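Local structure of lovastatin nonaketide synthase, polyketide synthase component (Aspergillus terreus, 7CPX) at residues V1017-I1022 / R1203-P1208; G1056-S1061 / L1082-E1087. The protein catalyses, as a homodimeric iterative polyketide synthase partnered by LovC, the assembly of enzyme-bound dihydromonacolin L from malonyl-CoA on the way to lovastatin. The protein carries 2 engineered substitutions. All coordinates share one frame; numbering follows the deposited sequence.

Contact 1: V1017-I1022 / R1203-P1208; sequences VKLLEI and RITLVP
Ile-1022 and Ile-1204 run alongside each other in the same direction across an antiparallel strand pair whose axes run at 165°. The first strand is in the predicted N-terminal hotdog and the second in the predicted C-terminal one, consistent with the double-hotdog fold of polyketide synthase dehydratases. A chi2 of 100° in Ile-1204 turns its CD1 onto the neighbour, 3.4 Å from CG2 of Ile-1022. Leu-1020 and Leu-1206 share this face, and Met-1003 of helix 995-1012 packs on both leucines and on Ile-1204. The backbones are joined by reciprocal bonds at Leu-1020/Leu-1206 and Ile-1022/Ile-1204, such as Leu-1206 N to Leu-1020 O at 2.9 Å.

The other face is more polar. In Thr-1205 (chi1 -53°) the methyl CG2 is anti to the backbone N, which lays it along CG of Glu-1021 at 3.6 Å. The extended Glu-1021 carries its carboxylate onward to a salt bridge with Arg-2015 of the second subunit. Arg-1203, bent at chi3, turns NH1 back to donate to Thr-1205 OG1 at 2.6 Å, close to the guanidinium plane, while its NH2 forms a salt bridge with Glu-1254. Two donors then meet at one carbonyl, Ile-1204 O: Ile-1022 N at 2.8 Å and Thr-1205 OG1 at 2.6 Å, arriving from opposite faces of its plane.

Contact 2: G1056-S1061 / L1082-E1087; sequences GSMTIS and LALTIE
Leu-1082, Met-1058 and Ile-1060 bury the largest areas here (77, 73 and 67 Å²), and all three project from the same face of the antiparallel hairpin formed by strands 1057-1067 and 1075-1087. The hairpin belongs to the predicted N-terminal hotdog of the dehydratase domain, and its apolar face packs on helix 995-1012, as expected of a sheet wrapped round a central hotdog helix: Met-1058 and Ile-1060 meet Ile-1009, and Leu-1082 meets Ala-1002.

Leu-1082 faces Ile-1060 as a hydrogen-bonded pair, evidenced by Leu-1082 N to Ile-1060 O at 2.8 Å and Ile-1060 N to Leu-1082 O at 2.9 Å. Their side chains meet near the base, CB of Leu-1082 to CB of Ile-1060 at 4.1 Å. Further out they part: Ile-1060 runs extended to CD1 (chi2 177°), which reaches diagonally past its pair to CD2 of Leu-1084 at 3.8 Å, the two side chains crossing at about a right angle.

Met-1058 makes a second diagonal. Its chain stays extended as far as SD, which sits 4.1 Å from CD2 of Leu-1084; the bend at chi3 (-71°) then brings CE to 4.1 Å from CD1 of Ile-1086. Leu-1084 thus has Ile-1060 and Met-1058 both at its CD2. The backbone joins less evenly here, for Leu-1084 N to Met-1058 O is nearly straight (170°), whereas the return bond from Met-1058 N is weak.

On the reverse face Ser-1057 OG takes a hydrogen bond from Arg-1050, and Thr-1085 packs on Arg-2015 of the second subunit. The two faces thus differ: one carries hydroxyl groups with polar neighbours, the other methyl, methylene and thioether groups in van der Waals contact, which probably exclude water where they meet the helix.

Contacts 1 and 2 lie about 9 Å apart, centre to centre, in the dehydratase domain. The four strands lie side by side in the order 1057-1067, 1075-1087, 1016-1027, 1196-1206, so the two inner ones connect the contacts; Glu-1021 O to Ala-1083 N, 2.9 Å, is a probable hydrogen bond between them. A classic beta bulge at Lys-1018 and Leu-1019, opposite Thr-1085, marks this seam. Along the chain, contact 2 is nested within the loop closed by contact 1. It pairs strands of the predicted N-terminal hotdog, whereas contact 1 joins a strand of that hotdog to one of the predicted C-terminal hotdog, with Ile-1204 about 11 Å from the predicted proton donor Asp-1174, side chain to side chain. Both contacts reach the second subunit.

Contact 1: V1017-I1022 / R1203-P1208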
loop_
_atom_site.group_PDB
_atom_site.type_symbol
_atom_site.label_atom_id
_atom_site.label_comp_id
_atom_site.label_asym_id
_atom_site.label_seq_id
_atom_site.Cartn_x
_atom_site.Cartn_y
_atom_site.Cartn_z
ATOM N N VAL A 1017 -12.286 0.725 -19.867
ATOM C CA VAL A 1017 -12.355 -0.732 -19.809
ATOM C C VAL A 1017 -13.518 -1.194 -20.679
ATOM O O VAL A 1017 -14.684 -0.973 -20.347
ATOM C CB VAL A 1017 -12.503 -1.235 -18.368
ATOM C CG1 VAL A 1017 -11.184 -1.141 -17.643
ATOM C CG2 VAL A 1017 -13.555 -0.438 -17.624
ATOM N N LYS A 1018 -13.199 -1.835 -21.804
ATOM C CA LYS A 1018 -14.240 -2.455 -22.613
ATOM C C LYS A 1018 -14.823 -3.672 -21.911
ATOM O O LYS A 1018 -16.019 -3.953 -22.043
ATOM C CB LYS A 1018 -13.677 -2.856 -23.977
ATOM C CG LYS A 1018 -12.955 -1.742 -24.728
ATOM C CD LYS A 1018 -13.823 -1.138 -25.821
ATOM C CE LYS A 1018 -15.027 -0.413 -25.246
ATOM N NZ LYS A 1018 -15.831 0.247 -26.311
ATOM N N LEU A 1019 -13.994 -4.395 -21.164
ATOM C CA LEU A 1019 -14.413 -5.606 -20.474
ATOM C C LEU A 1019 -13.623 -5.725 -19.179
ATOM O O LEU A 1019 -12.473 -5.286 -19.105
ATOM C CB LEU A 1019 -14.194 -6.842 -21.349
ATOM C CG LEU A 1019 -15.421 -7.701 -21.639
ATOM C CD1 LEU A 1019 -15.077 -8.785 -22.640
ATOM C CD2 LEU A 1019 -15.942 -8.305 -20.357
ATOM N N LEU A 1020 -14.230 -6.352 -18.167
ATOM C CA LEU A 1020 -13.633 -6.416 -16.831
ATOM C C LEU A 1020 -13.884 -7.806 -16.250
ATOM O O LEU A 1020 -14.945 -8.066 -15.682
ATOM C CB LEU A 1020 -14.216 -5.320 -15.949
ATOM C CG LEU A 1020 -13.468 -4.923 -14.678
ATOM C CD1 LEU A 1020 -14.185 -3.765 -14.013
ATOM C CD2 LEU A 1020 -13.348 -6.090 -13.720
ATOM N N GLU A 1021 -12.911 -8.700 -16.402
ATOM C CA GLU A 1021 -12.980 -10.022 -15.804
ATOM C C GLU A 1021 -12.336 -10.002 -14.425
ATOM O O GLU A 1021 -11.391 -9.255 -14.172
ATOM C CB GLU A 1021 -12.267 -11.060 -16.673
ATOM C CG GLU A 1021 -12.608 -11.015 -18.153
ATOM C CD GLU A 1021 -11.640 -11.824 -18.993
ATOM O OE1 GLU A 1021 -10.852 -12.599 -18.412
ATOM O OE2 GLU A 1021 -11.661 -11.682 -20.234
ATOM N N ILE A 1022 -12.855 -10.843 -13.539
ATOM C CA ILE A 1022 -12.250 -11.121 -12.245
ATOM C C ILE A 1022 -11.975 -12.614 -12.190
ATOM O O ILE A 1022 -12.909 -13.419 -12.220
ATOM C CB ILE A 1022 -13.150 -10.682 -11.082
ATOM C CG1 ILE A 1022 -13.105 -9.164 -10.930
ATOM C CG2 ILE A 1022 -12.708 -11.356 -9.800
ATOM C CD1 ILE A 1022 -14.105 -8.619 -9.949
ATOM N N ARG A 1203 -14.536 -17.084 -12.300
ATOM C CA ARG A 1203 -14.436 -15.950 -13.217
ATOM C C ARG A 1203 -15.731 -15.152 -13.239
ATOM O O ARG A 1203 -16.727 -15.612 -13.797
ATOM C CB ARG A 1203 -14.079 -16.424 -14.618
ATOM C CG ARG A 1203 -14.031 -15.300 -15.643
ATOM C CD ARG A 1203 -13.709 -15.823 -17.024
ATOM N NE ARG A 1203 -14.719 -16.767 -17.483
ATOM C CZ ARG A 1203 -15.898 -16.419 -17.980
ATOM N NH1 ARG A 1203 -16.259 -15.151 -18.081
ATOM N NH2 ARG A 1203 -16.736 -17.369 -18.383
ATOM N N ILE A 1204 -15.702 -13.950 -12.680
ATOM C CA ILE A 1204 -16.706 -12.955 -13.027
ATOM C C ILE A 1204 -16.266 -12.246 -14.303
ATOM O O ILE A 1204 -15.087 -12.212 -14.644
ATOM C CB ILE A 1204 -16.927 -11.947 -11.884
ATOM C CG1 ILE A 1204 -17.104 -12.666 -10.550
ATOM C CG2 ILE A 1204 -18.142 -11.088 -12.167
ATOM C CD1 ILE A 1204 -15.855 -12.683 -9.704
ATOM N N THR A 1205 -17.226 -11.673 -15.020
ATOM C CA THR A 1205 -16.880 -10.893 -16.204
ATOM C C THR A 1205 -17.987 -9.892 -16.470
ATOM O O THR A 1205 -19.116 -10.287 -16.757
ATOM C CB THR A 1205 -16.672 -11.794 -17.414
ATOM O OG1 THR A 1205 -15.728 -12.823 -17.093
ATOM C CG2 THR A 1205 -16.145 -10.982 -18.570
ATOM N N LEU A 1206 -17.658 -8.609 -16.404
ATOM C CA LEU A 1206 -18.632 -7.535 -16.488
ATOM C C LEU A 1206 -18.316 -6.621 -17.662
ATOM O O LEU A 1206 -17.152 -6.296 -17.923
ATOM C CB LEU A 1206 -18.653 -6.734 -15.186
ATOM C CG LEU A 1206 -19.625 -5.561 -15.125
ATOM C CD1 LEU A 1206 -20.377 -5.575 -13.812
ATOM C CD2 LEU A 1206 -18.886 -4.251 -15.289
ATOM N N VAL A 1207 -19.366 -6.216 -18.369
ATOM C CA VAL A 1207 -19.254 -5.234 -19.441
ATOM C C VAL A 1207 -19.598 -3.878 -18.838
ATOM O O VAL A 1207 -20.782 -3.526 -18.746
ATOM C CB VAL A 1207 -20.174 -5.575 -20.624
ATOM C CG1 VAL A 1207 -20.008 -4.553 -21.738
ATOM C CG2 VAL A 1207 -19.881 -6.972 -21.142
ATOM N N PRO A 1208 -18.607 -3.090 -18.416
ATOM C CA PRO A 1208 -18.932 -1.852 -17.690
ATOM C C PRO A 1208 -19.807 -0.900 -18.481
ATOM O O PRO A 1208 -20.672 -0.234 -17.900
ATOM C CB PRO A 1208 -17.549 -1.255 -17.397
ATOM C CG PRO A 1208 -16.671 -1.820 -18.447
ATOM C CD PRO A 1208 -17.163 -3.208 -18.672
#

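Contact 2: G1056-S1061 / L1082-E1087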
loop_
_atom_site.group_PDB
_atom_site.type_symbol
_atom_site.label_atom_id
_atom_site.label_comp_id
_atom_site.label_asym_id
_atom_site.label_seq_id
_atom_site.Cartn_x
_atom_site.Cartn_y
_atom_site.Cartn_z
ATOM N N GLY A 1056 -3.842 -4.121 -25.397
ATOM C CA GLY A 1056 -5.214 -3.911 -24.989
ATOM C C GLY A 1056 -5.626 -4.681 -23.760
ATOM O O GLY A 1056 -6.808 -4.999 -23.613
ATOM N N SER A 1057 -4.688 -4.995 -22.867
ATOM C CA SER A 1057 -4.996 -5.808 -21.700
ATOM C C SER A 1057 -4.359 -5.210 -20.454
ATOM O O SER A 1057 -3.390 -4.449 -20.526
ATOM C CB SER A 1057 -4.524 -7.255 -21.884
ATOM O OG SER A 1057 -3.163 -7.307 -22.271
ATOM N N MET A 1058 -4.934 -5.549 -19.306
ATOM C CA MET A 1058 -4.373 -5.120 -18.031
ATOM C C MET A 1058 -4.694 -6.160 -16.970
ATOM O O MET A 1058 -5.864 -6.374 -16.646
ATOM C CB MET A 1058 -4.918 -3.750 -17.634
ATOM C CG MET A 1058 -4.328 -3.204 -16.355
ATOM S SD MET A 1058 -4.813 -1.500 -16.030
ATOM C CE MET A 1058 -3.880 -0.629 -17.285
ATOM N N THR A 1059 -3.658 -6.799 -16.436
ATOM C CA THR A 1059 -3.796 -7.803 -15.391
ATOM C C THR A 1059 -3.398 -7.198 -14.051
ATOM O O THR A 1059 -2.288 -6.672 -13.906
ATOM C CB THR A 1059 -2.939 -9.033 -15.691
ATOM O OG1 THR A 1059 -3.240 -9.520 -17.003
ATOM C CG2 THR A 1059 -3.212 -10.130 -14.675
ATOM N N ILE A 1060 -4.304 -7.292 -13.080
ATOM C CA ILE A 1060 -4.171 -6.611 -11.797
ATOM C C ILE A 1060 -4.504 -7.566 -10.661
ATOM O O ILE A 1060 -5.666 -7.925 -10.462
ATOM C CB ILE A 1060 -5.089 -5.376 -11.734
ATOM C CG1 ILE A 1060 -5.005 -4.568 -13.030
ATOM C CG2 ILE A 1060 -4.728 -4.505 -10.545
ATOM C CD1 ILE A 1060 -5.942 -3.387 -13.061
ATOM N N SER A 1061 -3.498 -7.972 -9.895
ATOM C CA SER A 1061 -3.769 -8.769 -8.708
ATOM C C SER A 1061 -4.341 -7.878 -7.614
ATOM O O SER A 1061 -3.746 -6.864 -7.246
ATOM C CB SER A 1061 -2.491 -9.450 -8.222
ATOM O OG SER A 1061 -1.942 -10.283 -9.227
ATOM N N LEU A 1082 -7.727 -9.277 -11.848
ATOM C CA LEU A 1082 -8.591 -8.525 -12.744
ATOM C C LEU A 1082 -7.954 -8.492 -14.123
ATOM O O LEU A 1082 -6.779 -8.144 -14.257
ATOM C CB LEU A 1082 -8.813 -7.101 -12.235
ATOM C CG LEU A 1082 -9.589 -6.958 -10.928
ATOM C CD1 LEU A 1082 -8.964 -5.893 -10.052
ATOM C CD2 LEU A 1082 -11.032 -6.610 -11.218
ATOM N N ALA A 1083 -8.729 -8.845 -15.138
ATOM C CA ALA A 1083 -8.296 -8.797 -16.527
ATOM C C ALA A 1083 -9.162 -7.766 -17.237
ATOM O O ALA A 1083 -10.344 -8.008 -17.492
ATOM C CB ALA A 1083 -8.404 -10.167 -17.190
ATOM N N LEU A 1084 -8.577 -6.618 -17.540
ATOM C CA LEU A 1084 -9.288 -5.515 -18.164
ATOM C C LEU A 1084 -8.940 -5.483 -19.644
ATOM O O LEU A 1084 -7.764 -5.366 -20.006
ATOM C CB LEU A 1084 -8.917 -4.185 -17.508
ATOM C CG LEU A 1084 -9.381 -3.887 -16.082
ATOM C CD1 LEU A 1084 -9.074 -5.031 -15.139
ATOM C CD2 LEU A 1084 -8.704 -2.617 -15.600
ATOM N N THR A 1085 -9.958 -5.609 -20.488
ATOM C CA THR A 1085 -9.840 -5.302 -21.906
ATOM C C THR A 1085 -10.178 -3.828 -22.072
ATOM O O THR A 1085 -11.307 -3.414 -21.785
ATOM C CB THR A 1085 -10.773 -6.177 -22.739
ATOM O OG1 THR A 1085 -10.472 -7.559 -22.507
ATOM C CG2 THR A 1085 -10.621 -5.870 -24.223
ATOM N N ILE A 1086 -9.202 -3.044 -22.533
ATOM C CA ILE A 1086 -9.231 -1.595 -22.409
ATOM C C ILE A 1086 -9.028 -0.942 -23.768
ATOM O O ILE A 1086 -8.581 -1.568 -24.732
ATOM C CB ILE A 1086 -8.155 -1.093 -21.424
ATOM C CG1 ILE A 1086 -6.823 -1.796 -21.700
ATOM C CG2 ILE A 1086 -8.598 -1.331 -20.000
ATOM C CD1 ILE A 1086 -5.662 -1.252 -20.903
ATOM N N GLU A 1087 -9.366 0.342 -23.825
ATOM C CA GLU A 1087 -9.107 1.192 -24.975
ATOM C C GLU A 1087 -8.623 2.548 -24.479
ATOM O O GLU A 1087 -8.773 2.895 -23.305
ATOM C CB GLU A 1087 -10.356 1.348 -25.854
ATOM C CG GLU A 1087 -11.527 2.027 -25.162
ATOM C CD GLU A 1087 -12.724 2.187 -26.078
ATOM O OE1 GLU A 1087 -12.639 1.758 -27.249
ATOM O OE2 GLU A 1087 -13.749 2.740 -25.630
#